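Local coordinates for protein intracellular protease/amidase (Salmonella enterica subsp. enterica serovar Typhimurium, PDB 4K2H) that belongs to the DJ-1/PfpI family, binds zinc and may act as a peptidase, although its function has not been established, at residues A106-G114 / V125-E136. The protein carries 1 engineered substitution. Sequence-based numbering, arbitrary orientation.
Engineered in segment 106-114: Ala106 (natural residue Cys).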
ATOM      1  N   ALA A 106       7.479  -8.416  -8.270  1.00 29.92           N
ATOM      2  CA  ALA A 106       7.364  -9.638  -7.451  1.00 31.16           C
ATOM      3  C   ALA A 106       7.179 -10.870  -8.346  1.00 31.74           C
ATOM      4  O   ALA A 106       8.011 -11.090  -9.204  1.00 32.30           O
ATOM      5  CB  ALA A 106       6.256  -9.504  -6.408  1.00 31.05           C
ATOM      6  N   SER A 107       6.129 -11.672  -8.174  1.00 31.31           N
ATOM      7  CA  SER A 107       5.985 -12.874  -9.002  1.00 31.68           C
ATOM      8  C   SER A 107       5.736 -12.616 -10.499  1.00 31.37           C
ATOM      9  O   SER A 107       5.931 -13.521 -11.304  1.00 33.66           O
ATOM     10  CB  SER A 107       4.911 -13.826  -8.433  1.00 33.26           C
ATOM     11  OG  SER A 107       3.596 -13.357  -8.679  1.00 33.58           O
ATOM     12  N   ALA A 108       5.333 -11.396 -10.871  1.00 30.88           N
ATOM     13  CA  ALA A 108       4.711 -11.123 -12.173  1.00 30.15           C
ATOM     14  C   ALA A 108       5.652 -11.242 -13.377  1.00 30.03           C
ATOM     15  O   ALA A 108       5.218 -11.615 -14.463  1.00 28.56           O
ATOM     16  CB  ALA A 108       4.069  -9.744 -12.168  1.00 30.48           C
ATOM     17  N   ALA A 109       6.933 -10.944 -13.188  1.00 29.95           N
ATOM     18  CA  ALA A 109       7.889 -11.143 -14.285  1.00 31.49           C
ATOM     19  C   ALA A 109       8.033 -12.631 -14.650  1.00 32.88           C
ATOM     20  O   ALA A 109       8.089 -12.994 -15.831  1.00 35.95           O
ATOM     21  CB  ALA A 109       9.239 -10.534 -13.945  1.00 31.71           C
ATOM     22  N   ALA A 110       8.095 -13.500 -13.656  1.00 33.49           N
ATOM     23  CA  ALA A 110       8.214 -14.921 -13.942  1.00 35.41           C
ATOM     24  C   ALA A 110       6.882 -15.467 -14.469  1.00 38.09           C
ATOM     25  O   ALA A 110       6.831 -16.091 -15.534  1.00 39.61           O
ATOM     26  CB  ALA A 110       8.635 -15.667 -12.692  1.00 35.81           C
ATOM     27  N   ARG A 111       5.808 -15.200 -13.727  1.00 40.41           N
ATOM     28  CA  ARG A 111       4.489 -15.808 -13.989  1.00 43.23           C
ATOM     29  C   ARG A 111       3.751 -15.253 -15.168  1.00 41.05           C
ATOM     30  O   ARG A 111       2.957 -15.970 -15.751  1.00 46.71           O
ATOM     31  CB  ARG A 111       3.551 -15.672 -12.789  1.00 45.43           C
ATOM     32  CG  ARG A 111       4.014 -16.375 -11.540  1.00 49.67           C
ATOM     33  CD  ARG A 111       3.834 -17.876 -11.618  1.00 56.12           C
ATOM     34  NE  ARG A 111       4.004 -18.445 -10.288  1.00 62.11           N
ATOM     35  CZ  ARG A 111       3.108 -18.358  -9.305  1.00 70.85           C
ATOM     36  NH1 ARG A 111       1.921 -17.756  -9.481  1.00 68.42           N
ATOM     37  NH2 ARG A 111       3.396 -18.896  -8.124  1.00 79.90           N
ATOM     38  N   VAL A 112       3.955 -13.989 -15.509  1.00 37.62           N
ATOM     39  CA  VAL A 112       3.208 -13.411 -16.608  1.00 37.09           C
ATOM     40  C   VAL A 112       4.081 -13.332 -17.862  1.00 37.70           C
ATOM     41  O   VAL A 112       3.685 -13.797 -18.937  1.00 38.49           O
ATOM     42  CB  VAL A 112       2.603 -12.019 -16.254  1.00 37.03           C
ATOM     43  CG1 VAL A 112       1.679 -11.553 -17.359  1.00 35.66           C
ATOM     44  CG2 VAL A 112       1.823 -12.057 -14.945  1.00 36.74           C
ATOM     45  N   LEU A 113       5.265 -12.753 -17.743  1.00 37.24           N
ATOM     46  CA  LEU A 113       6.103 -12.565 -18.927  1.00 37.15           C
ATOM     47  C   LEU A 113       6.927 -13.826 -19.216  1.00 38.37           C
ATOM     48  O   LEU A 113       6.918 -14.327 -20.336  1.00 38.04           O
ATOM     49  CB  LEU A 113       7.015 -11.355 -18.757  1.00 36.04           C
ATOM     50  CG  LEU A 113       6.295 -10.085 -18.335  1.00 35.61           C
ATOM     51  CD1 LEU A 113       7.242  -8.908 -18.310  1.00 34.95           C
ATOM     52  CD2 LEU A 113       5.114  -9.820 -19.251  1.00 36.34           C
ATOM     53  N   GLY A 114       7.630 -14.329 -18.204  1.00 40.20           N
ATOM     54  CA  GLY A 114       8.526 -15.478 -18.381  1.00 44.59           C
ATOM     55  C   GLY A 114       7.767 -16.748 -18.738  1.00 45.91           C
ATOM     56  O   GLY A 114       8.121 -17.457 -19.680  1.00 48.93           O
ATOM     57  N   VAL A 125      14.061  -9.089 -12.500  1.00 34.56           N
ATOM     58  CA  VAL A 125      14.016  -9.686 -11.179  1.00 34.12           C
ATOM     59  C   VAL A 125      12.582 -10.096 -10.880  1.00 35.00           C
ATOM     60  O   VAL A 125      11.636  -9.592 -11.469  1.00 34.21           O
ATOM     61  CB  VAL A 125      14.536  -8.726 -10.089  1.00 34.67           C
ATOM     62  CG1 VAL A 125      13.609  -7.538  -9.871  1.00 34.05           C
ATOM     63  CG2 VAL A 125      14.774  -9.459  -8.776  1.00 34.58           C
ATOM     64  N   CYS A 126      12.442 -11.029  -9.964  1.00 36.39           N
ATOM     65  CA  CYS A 126      11.156 -11.456  -9.514  1.00 37.48           C
ATOM     66  C   CYS A 126      11.364 -11.946  -8.085  1.00 38.71           C
ATOM     67  O   CYS A 126      12.498 -11.943  -7.580  1.00 40.32           O
ATOM     68  CB  CYS A 126      10.646 -12.574 -10.424  1.00 37.15           C
ATOM     69  SG  CYS A 126      11.664 -14.056 -10.353  1.00 38.99           S
ATOM     70  N   SER A 127      10.283 -12.335  -7.428  1.00 39.83           N
ATOM     71  CA  SER A 127      10.359 -12.804  -6.035  1.00 41.69           C
ATOM     72  C   SER A 127      10.863 -14.245  -5.976  1.00 43.51           C
ATOM     73  O   SER A 127      10.838 -14.949  -6.983  1.00 44.46           O
ATOM     74  CB  SER A 127       8.988 -12.722  -5.371  1.00 39.15           C
ATOM     75  OG  SER A 127       8.023 -13.310  -6.228  1.00 43.22           O
ATOM     76  N   GLY A 128      11.320 -14.664  -4.793  1.00 44.23           N
ATOM     77  CA  GLY A 128      11.656 -16.059  -4.522  1.00 45.77           C
ATOM     78  C   GLY A 128      12.554 -16.707  -5.570  1.00 47.15           C
ATOM     79  O   GLY A 128      13.409 -16.040  -6.170  1.00 47.16           O
ATOM     80  N   ASP A 129      12.336 -18.003  -5.793  1.00 47.81           N
ATOM     81  CA  ASP A 129      13.138 -18.805  -6.724  1.00 50.10           C
ATOM     82  C   ASP A 129      12.375 -19.131  -8.027  1.00 49.98           C
ATOM     83  O   ASP A 129      12.682 -20.116  -8.700  1.00 51.07           O
ATOM     84  CB  ASP A 129      13.590 -20.100  -6.029  1.00 51.88           C
ATOM     85  CG  ASP A 129      12.422 -21.039  -5.695  1.00 53.73           C
ATOM     86  OD1 ASP A 129      11.247 -20.633  -5.848  1.00 53.13           O
ATOM     87  OD2 ASP A 129      12.676 -22.191  -5.266  1.00 58.81           O
ATOM     88  N   LEU A 130      11.393 -18.293  -8.369  1.00 50.24           N
ATOM     89  CA  LEU A 130      10.503 -18.504  -9.527  1.00 49.10           C
ATOM     90  C   LEU A 130      11.252 -18.366 -10.856  1.00 47.76           C
ATOM     91  O   LEU A 130      10.853 -18.950 -11.865  1.00 45.82           O
ATOM     92  CB  LEU A 130       9.336 -17.495  -9.499  1.00 48.58           C
ATOM     93  CG  LEU A 130       8.479 -17.450  -8.224  1.00 48.29           C
ATOM     94  CD1 LEU A 130       7.711 -16.129  -8.135  1.00 46.57           C
ATOM     95  CD2 LEU A 130       7.557 -18.661  -8.144  1.00 48.08           C
ATOM     96  N   TRP A 131      12.324 -17.577 -10.838  1.00 46.74           N
ATOM     97  CA  TRP A 131      13.256 -17.455 -11.965  1.00 48.74           C
ATOM     98  C   TRP A 131      13.871 -18.780 -12.430  1.00 49.90           C
ATOM     99  O   TRP A 131      14.274 -18.895 -13.592  1.00 49.66           O
ATOM    100  CB  TRP A 131      14.380 -16.490 -11.617  1.00 49.79           C
ATOM    101  CG  TRP A 131      15.176 -16.892 -10.413  1.00 51.35           C
ATOM    102  CD1 TRP A 131      14.911 -16.581  -9.109  1.00 52.09           C
ATOM    103  CD2 TRP A 131      16.380 -17.659 -10.401  1.00 55.44           C
ATOM    104  NE1 TRP A 131      15.868 -17.109  -8.291  1.00 53.74           N
ATOM    105  CE2 TRP A 131      16.784 -17.779  -9.054  1.00 55.41           C
ATOM    106  CE3 TRP A 131      17.167 -18.246 -11.401  1.00 57.35           C
ATOM    107  CZ2 TRP A 131      17.932 -18.475  -8.676  1.00 58.21           C
ATOM    108  CZ3 TRP A 131      18.312 -18.936 -11.028  1.00 59.72           C
ATOM    109  CH2 TRP A 131      18.682 -19.046  -9.673  1.00 60.74           C
ATOM    110  N   LYS A 132      13.937 -19.764 -11.530  1.00 50.93           N
ATOM    111  CA  LYS A 132      14.507 -21.090 -11.845  1.00 54.06           C
ATOM    112  C   LYS A 132      13.707 -21.871 -12.897  1.00 53.40           C
ATOM    113  O   LYS A 132      14.272 -22.680 -13.632  1.00 53.93           O
ATOM    114  CB  LYS A 132      14.643 -21.943 -10.567  1.00 55.26           C
ATOM    115  CG  LYS A 132      15.765 -21.498  -9.629  1.00 56.48           C
ATOM    116  CD  LYS A 132      15.788 -22.353  -8.377  1.00 57.86           C
ATOM    117  CE  LYS A 132      16.937 -21.982  -7.454  1.00 60.23           C
ATOM    118  NZ  LYS A 132      16.735 -22.569  -6.092  1.00 60.64           N
ATOM    119  N   ALA A 133      12.395 -21.635 -12.951  1.00 52.40           N
ATOM    120  CA  ALA A 133      11.519 -22.239 -13.965  1.00 50.55           C
ATOM    121  C   ALA A 133      11.344 -21.358 -15.203  1.00 48.40           C
ATOM    122  O   ALA A 133      10.592 -21.697 -16.096  1.00 48.91           O
ATOM    123  CB  ALA A 133      10.156 -22.535 -13.347  1.00 49.14           C
ATOM    124  N   VAL A 134      12.021 -20.216 -15.253  1.00 50.16           N
ATOM    125  CA  VAL A 134      11.829 -19.275 -16.353  1.00 49.83           C
ATOM    126  C   VAL A 134      12.926 -19.493 -17.399  1.00 50.28           C
ATOM    127  O   VAL A 134      14.099 -19.242 -17.145  1.00 49.42           O
ATOM    128  CB  VAL A 134      11.769 -17.815 -15.865  1.00 48.24           C
ATOM    129  CG1 VAL A 134      11.634 -16.857 -17.034  1.00 46.93           C
ATOM    130  CG2 VAL A 134      10.606 -17.643 -14.898  1.00 46.65           C
ATOM    131  N   PRO A 135      12.531 -19.973 -18.584  1.00 53.07           N
ATOM    132  CA  PRO A 135      13.536 -20.502 -19.493  1.00 56.45           C
ATOM    133  C   PRO A 135      14.349 -19.454 -20.257  1.00 59.18           C
ATOM    134  O   PRO A 135      15.530 -19.710 -20.519  1.00 59.87           O
ATOM    135  CB  PRO A 135      12.722 -21.398 -20.434  1.00 55.96           C
ATOM    136  CG  PRO A 135      11.324 -20.872 -20.377  1.00 55.22           C
ATOM    137  CD  PRO A 135      11.162 -20.053 -19.137  1.00 53.24           C
ATOM    138  N   GLU A 136      13.770 -18.287 -20.572  1.00 60.68           N
ATOM    139  CA  GLU A 136      14.428 -17.342 -21.520  1.00 62.83           C
ATOM    140  C   GLU A 136      14.608 -15.877 -21.064  1.00 62.32           C
ATOM    141  O   GLU A 136      14.590 -14.954 -21.882  1.00 71.13           O
ATOM    142  CB  GLU A 136      13.732 -17.391 -22.901  1.00 63.26           C
ATOM    143  CG  GLU A 136      12.212 -17.207 -22.879  1.00 64.16           C
ATOM    144  CD  GLU A 136      11.757 -15.771 -22.619  1.00 64.80           C
ATOM    145  OE1 GLU A 136      12.157 -14.860 -23.390  1.00 66.61           O
ATOM    146  OE2 GLU A 136      10.981 -15.558 -21.650  1.00 62.07           O
TER
HETATM  147  O   HOH W   1       8.574  -9.230 -11.113  1.00 33.98           O
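Leu130 packs against Ser107, Ala110 and Arg111. Leu130 CB lies 3.7 Å from CB of Ala110. CG stands beside the backbone N, with chi1 at -55°, and the two methyls part from there. Leu130 CD1 sits 3.6 Å from CB of Ser107. Leu130 CD2 slants toward the Arg111 guanidinium, 4.2 Å from its NE. Further along the helix, Val134 branches at CB, with CG1 anti to the backbone N and CG2 beside it. Val134 CG2 meets CB of Ala110 at 3.6 Å, and Val134 CG1 meets CA of Gly114 at 3.7 Å. Lack of a side chain at Gly114 lets Val134 come this close.

The polar part gathers at Ala106, an engineered residue that is cysteine in nature. As in DJ-1 relatives, this turn after strand 101-104 probably corresponds to the nucleophile elbow; the positive phi of +64° is consistent with it. Ser107 OG hydrogen-bonds OG of Ser79. Gly128 N hydrogen-bonds OH of Tyr185 of the second subunit, so the loop also joins the dimer interface. A weak 3.1 Å bond from Ser127 N and a water grip the Ala106 carbonyl. The water also donates to Val125 O and accepts from Ala109 N, joining loop to helix beside the apolar packing.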